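Local coordinates for heat shock protein 16 (Schizosaccharomyces pombe, PDB 3W1Z), which probably acts as a stress-response chaperone of the small heat shock protein family, binding unfolded proteins, at residues 7-11 with 12-16. Numbering follows the deposited sequence.
Sequences FGFPP and TVNDL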
loop_
_atom_site.group_PDB
_atom_site.type_symbol
_atom_site.label_atom_id
_atom_site.label_comp_id
_atom_site.label_asym_id
_atom_site.label_seq_id
_atom_site.Cartn_x
_atom_site.Cartn_y
_atom_site.Cartn_z
ATOM N N PHE B 7 7.635 13.019 -7.960
ATOM C CA PHE B 7 8.241 14.262 -8.441
ATOM C C PHE B 7 9.285 13.963 -9.516
ATOM O O PHE B 7 9.448 12.808 -9.906
ATOM C CB PHE B 7 8.870 15.037 -7.282
ATOM C CG PHE B 7 7.877 15.470 -6.232
ATOM C CD1 PHE B 7 7.189 16.669 -6.357
ATOM C CD2 PHE B 7 7.639 14.680 -5.117
ATOM C CE1 PHE B 7 6.277 17.067 -5.392
ATOM C CE2 PHE B 7 6.730 15.074 -4.152
ATOM C CZ PHE B 7 6.050 16.268 -4.289
ATOM N N GLY B 8 9.983 14.991 -9.997
ATOM C CA GLY B 8 10.890 14.820 -11.121
ATOM C C GLY B 8 11.877 13.692 -10.911
ATOM O O GLY B 8 12.617 13.674 -9.929
ATOM N N PHE B 9 11.871 12.745 -11.843
ATOM C CA PHE B 9 12.637 11.521 -11.692
ATOM C C PHE B 9 14.113 11.761 -11.954
ATOM O O PHE B 9 14.485 12.269 -13.018
ATOM C CB PHE B 9 12.097 10.428 -12.628
ATOM C CG PHE B 9 10.663 10.032 -12.347
ATOM C CD1 PHE B 9 10.147 10.095 -11.058
ATOM C CD2 PHE B 9 9.829 9.599 -13.375
ATOM C CE1 PHE B 9 8.821 9.738 -10.802
ATOM C CE2 PHE B 9 8.509 9.239 -13.122
ATOM C CZ PHE B 9 8.010 9.308 -11.837
ATOM N N PRO B 10 14.956 11.444 -10.958
ATOM C CA PRO B 10 16.380 11.293 -11.249
ATOM C C PRO B 10 16.477 10.195 -12.293
ATOM O O PRO B 10 15.762 9.198 -12.173
ATOM C CB PRO B 10 16.960 10.798 -9.923
ATOM C CG PRO B 10 15.986 11.249 -8.868
ATOM C CD PRO B 10 14.638 11.205 -9.537
ATOM N N PRO B 11 17.320 10.382 -13.322
ATOM C CA PRO B 11 17.486 9.376 -14.383
ATOM C C PRO B 11 17.776 7.983 -13.811
ATOM O O PRO B 11 17.389 6.957 -14.392
ATOM C CB PRO B 11 18.708 9.890 -15.153
ATOM C CG PRO B 11 18.666 11.377 -14.967
ATOM C CD PRO B 11 18.131 11.590 -13.570
ATOM N N THR B 12 18.462 7.970 -12.670
ATOM C CA THR B 12 18.775 6.752 -11.928
ATOM C C THR B 12 17.545 5.902 -11.616
ATOM O O THR B 12 17.564 4.689 -11.808
ATOM C CB THR B 12 19.472 7.090 -10.600
ATOM O OG1 THR B 12 18.599 6.780 -9.509
ATOM C CG2 THR B 12 19.834 8.568 -10.549
ATOM N N VAL B 13 16.496 6.539 -11.104
ATOM C CA VAL B 13 15.246 5.858 -10.800
ATOM C C VAL B 13 14.612 5.297 -12.070
ATOM O O VAL B 13 14.134 4.157 -12.088
ATOM C CB VAL B 13 14.272 6.806 -10.070
ATOM C CG1 VAL B 13 12.824 6.388 -10.290
ATOM C CG2 VAL B 13 14.596 6.872 -8.584
ATOM N N ASN B 14 14.633 6.098 -13.132
ATOM C CA ASN B 14 14.170 5.659 -14.440
ATOM C C ASN B 14 14.950 4.424 -14.902
ATOM O O ASN B 14 14.437 3.612 -15.678
ATOM C CB ASN B 14 14.281 6.793 -15.466
ATOM C CG ASN B 14 12.967 7.061 -16.193
ATOM O OD1 ASN B 14 12.511 8.203 -16.271
ATOM N ND2 ASN B 14 12.357 6.007 -16.729
ATOM N N ASP B 15 16.187 4.291 -14.423
ATOM C CA ASP B 15 16.961 3.075 -14.645
ATOM C C ASP B 15 16.442 1.946 -13.755
ATOM O O ASP B 15 16.289 0.823 -14.212
ATOM C CB ASP B 15 18.454 3.292 -14.351
ATOM C CG ASP B 15 19.135 4.198 -15.354
ATOM O OD1 ASP B 15 18.522 4.519 -16.384
ATOM O OD2 ASP B 15 20.301 4.580 -15.119
ATOM N N LEU B 16 16.199 2.250 -12.482
ATOM C CA LEU B 16 15.689 1.273 -11.515
ATOM C C LEU B 16 14.428 0.569 -12.040
ATOM O O LEU B 16 14.278 -0.659 -11.922
ATOM C CB LEU B 16 15.490 1.956 -10.151
ATOM C CG LEU B 16 14.375 1.696 -9.124
ATOM C CD1 LEU B 16 13.032 2.304 -9.537
ATOM C CD2 LEU B 16 14.212 0.229 -8.760
#
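P10 meets T12 where helix 11-23 of the N-terminal arm of this small heat shock protein begins, its CB 3.7 Å from the methyl CG2 of T12, a small apolar patch with P10 at the N-cap and P11 in the first turn. Proline suits P11: its ring fixes phi near the helical value (-52°), and, lacking an N-H, it sits where no helical bond would use one. CG2 of V13, held beside its own backbone N, makes a looser apolar approach to CD of P10 at 4.4 Å. F9 and N14 cross at about a right angle, ring and amide planes 83° apart. F9, its CG anti to the carbonyl carbon (chi1 -62°), brings CD2 within 4.2 Å of N14 OD1, which stands oblique to the ring. R26 of a second subunit packs on F9, and N14 ND2 gives a weak hydrogen bond to the backbone O of that arginine. A third subunit places R91 against P10. The extended psi of P10 turns its carbonyl toward the first turn, where O receives two weak bonds, from V13 N at 3.0 Å and N14 N at 3.4 Å. Firmer is the bond from D15 N to P11 O, 2.9 Å long, with the donor tilted 19° from the carbonyl plane.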